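Local coordinates for extracellular solute-binding protein, family 1 (Bifidobacterium longum subsp. infantis ATCC 15697, PDB 3QUF) that probably binds a solute outside the cell and delivers it to a membrane transporter for uptake, at residues V138-D146 and I277-P285. Residues are numbered along the deposited sequence; the frame is centred on the assembly and turned at random.
Sequences VGAFFYNKD and IDFGVAPFP
Phe141 and Tyr143 pair with Ala282 and Gly280 as the hydrogen-bonded pairs of an antiparallel ladder, four backbone bonds in all, and a fifth from Lys145 N to Asp278 O (2.9 Å) carries the pairing into the first turn of helix 145-150. Side chains alternate between the two faces of the sheet. On one, the edge of Phe284 stands over the face of Phe141 in a T-shaped stack, centroids 4.7 Å apart and planes at 60°, with Phe284 CD1 above the ring centre. Pro285 CD comes obliquely to Phe141 CE2 at 3.5 Å, while the rings of Phe163 and Phe178 also meet Phe141 in the domain interior. A leucine here lacks the ring, so the Phe284 edge would probably be left without the face it packs on, with a gap opened beside Pro285. On the same face Tyr143, its ring swung between backbone N and carbonyl carbon (chi1 64°), lies across Gly280, whose CA makes a CH-pi contact 3.9 Å from the ring centroid; the absence of a side chain at Gly280 lets the ring lie this close to the backbone. On the opposite face Val281 CG2 sits over the Phe142 ring, 3.5 Å from CE2, and Phe279 lies alongside, with Leu272 of helix 269-274 touching both phenylalanines. Where the strand gives way to the helix, Asn144 is the N-cap: its OD1 takes a weak bond from Asp146 N and another from Ile147 N. A water bridges this OD1 to Asp278 N (2.9 Å to each). Strand 135-144, flanked by strands 279-282 and 259-264 along this length, thus forms part of the mixed beta sheet of one alpha/beta lobe of a family 1 solute-binding protein, a fold characteristically built of two such lobes.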
# COMPACT_ATOMS: atom_id res chain seq x y z
N VAL A 138 4.92 2.41 -2.73
CA VAL A 138 5.53 2.70 -1.45
C VAL A 138 5.35 4.15 -1.05
O VAL A 138 5.09 5.03 -1.88
CB VAL A 138 7.01 2.34 -1.44
CG1 VAL A 138 7.21 0.84 -1.64
CG2 VAL A 138 7.77 3.19 -2.45
N GLY A 139 5.45 4.40 0.25
CA GLY A 139 5.42 5.74 0.79
C GLY A 139 6.37 5.82 1.98
O GLY A 139 6.64 4.82 2.66
N ALA A 140 6.84 7.03 2.27
CA ALA A 140 7.86 7.21 3.32
C ALA A 140 7.93 8.68 3.73
O ALA A 140 7.09 9.47 3.31
CB ALA A 140 9.24 6.70 2.80
N PHE A 141 8.87 9.02 4.60
CA PHE A 141 9.03 10.39 5.05
C PHE A 141 10.02 11.13 4.15
O PHE A 141 11.15 10.66 3.89
CB PHE A 141 9.55 10.45 6.49
CG PHE A 141 8.48 10.55 7.58
CD1 PHE A 141 7.18 10.96 7.36
CD2 PHE A 141 8.86 10.28 8.91
CE1 PHE A 141 6.28 11.09 8.40
CE2 PHE A 141 7.99 10.46 9.94
CZ PHE A 141 6.69 10.85 9.70
N PHE A 142 9.60 12.28 3.67
CA PHE A 142 10.44 13.18 2.91
C PHE A 142 10.75 14.34 3.85
O PHE A 142 9.85 14.84 4.51
CB PHE A 142 9.69 13.64 1.66
CG PHE A 142 9.56 12.58 0.60
CD1 PHE A 142 8.82 11.39 0.83
CD2 PHE A 142 10.20 12.73 -0.63
CE1 PHE A 142 8.74 10.39 -0.13
CE2 PHE A 142 10.09 11.75 -1.61
CZ PHE A 142 9.37 10.58 -1.37
N TYR A 143 12.03 14.71 3.95
CA TYR A 143 12.44 15.76 4.90
C TYR A 143 13.35 16.83 4.30
O TYR A 143 14.08 16.59 3.34
CB TYR A 143 13.07 15.16 6.18
CG TYR A 143 14.36 14.40 5.95
CD1 TYR A 143 14.34 13.07 5.55
CD2 TYR A 143 15.59 15.02 6.14
CE1 TYR A 143 15.51 12.36 5.35
CE2 TYR A 143 16.78 14.33 5.92
CZ TYR A 143 16.73 13.01 5.54
OH TYR A 143 17.90 12.32 5.33
N ASN A 144 13.24 18.02 4.88
CA ASN A 144 14.00 19.20 4.44
C ASN A 144 15.31 19.20 5.25
O ASN A 144 15.31 19.47 6.46
CB ASN A 144 13.16 20.45 4.69
CG ASN A 144 13.88 21.73 4.27
OD1 ASN A 144 15.11 21.78 4.27
ND2 ASN A 144 13.11 22.77 3.94
N LYS A 145 16.40 18.84 4.59
CA LYS A 145 17.68 18.69 5.26
C LYS A 145 18.14 19.96 5.99
O LYS A 145 18.78 19.89 7.05
CB LYS A 145 18.75 18.24 4.27
CG LYS A 145 18.53 16.85 3.71
CD LYS A 145 19.61 16.48 2.73
CE LYS A 145 19.59 15.00 2.42
NZ LYS A 145 20.75 14.55 1.60
N ASP A 146 17.80 21.12 5.44
CA ASP A 146 18.20 22.42 6.02
C ASP A 146 17.46 22.72 7.30
O ASP A 146 18.08 23.17 8.26
CB ASP A 146 17.97 23.54 5.01
CG ASP A 146 18.88 23.41 3.80
OD1 ASP A 146 20.03 22.93 3.99
OD2 ASP A 146 18.46 23.75 2.67
N ILE A 277 14.09 22.74 -2.50
CA ILE A 277 14.36 22.03 -1.25
C ILE A 277 15.44 20.96 -1.41
O ILE A 277 15.36 20.10 -2.28
CB ILE A 277 13.10 21.33 -0.69
CG1 ILE A 277 11.91 22.31 -0.63
CG2 ILE A 277 13.42 20.73 0.70
CD1 ILE A 277 12.18 23.59 0.15
N ASP A 278 16.44 21.02 -0.54
CA ASP A 278 17.40 19.93 -0.39
C ASP A 278 16.72 18.89 0.51
O ASP A 278 16.73 19.02 1.72
CB ASP A 278 18.68 20.44 0.27
CG ASP A 278 19.80 19.40 0.28
OD1 ASP A 278 19.64 18.34 -0.37
OD2 ASP A 278 20.85 19.65 0.94
N PHE A 279 16.12 17.90 -0.10
CA PHE A 279 15.30 16.90 0.64
C PHE A 279 15.95 15.51 0.71
O PHE A 279 16.66 15.10 -0.20
CB PHE A 279 13.90 16.80 0.03
CG PHE A 279 13.84 16.08 -1.30
CD1 PHE A 279 14.08 16.76 -2.49
CD2 PHE A 279 13.56 14.72 -1.36
CE1 PHE A 279 14.03 16.08 -3.71
CE2 PHE A 279 13.50 14.04 -2.58
CZ PHE A 279 13.74 14.73 -3.76
N GLY A 280 15.66 14.78 1.79
CA GLY A 280 16.03 13.38 1.87
C GLY A 280 14.80 12.54 2.08
O GLY A 280 13.71 13.08 2.25
N VAL A 281 14.95 11.21 2.02
CA VAL A 281 13.84 10.30 2.18
C VAL A 281 14.20 9.22 3.18
O VAL A 281 15.17 8.48 2.95
CB VAL A 281 13.43 9.60 0.85
CG1 VAL A 281 12.22 8.72 1.07
CG2 VAL A 281 13.14 10.67 -0.23
N ALA A 282 13.38 9.08 4.23
CA ALA A 282 13.68 8.16 5.32
C ALA A 282 12.49 7.26 5.56
O ALA A 282 11.36 7.66 5.29
CB ALA A 282 13.96 8.96 6.59
N PRO A 283 12.73 6.02 6.05
CA PRO A 283 11.60 5.25 6.51
C PRO A 283 10.96 5.92 7.74
O PRO A 283 11.53 6.87 8.32
CB PRO A 283 12.25 3.91 6.92
CG PRO A 283 13.61 4.30 7.37
CD PRO A 283 14.02 5.45 6.48
N PHE A 284 9.80 5.44 8.14
CA PHE A 284 9.18 5.98 9.33
C PHE A 284 9.99 5.58 10.57
O PHE A 284 10.58 4.49 10.60
CB PHE A 284 7.75 5.52 9.48
CG PHE A 284 6.87 6.00 8.37
CD1 PHE A 284 6.36 7.29 8.37
CD2 PHE A 284 6.61 5.18 7.29
CE1 PHE A 284 5.60 7.75 7.30
CE2 PHE A 284 5.86 5.63 6.22
CZ PHE A 284 5.34 6.92 6.24
N PRO A 285 10.03 6.45 11.57
CA PRO A 285 10.71 6.08 12.80
C PRO A 285 10.13 4.82 13.43
O PRO A 285 8.94 4.54 13.33
CB PRO A 285 10.47 7.27 13.72
CG PRO A 285 10.09 8.40 12.81
CD PRO A 285 9.35 7.74 11.70
O HOH W 1 16.46 22.66 1.87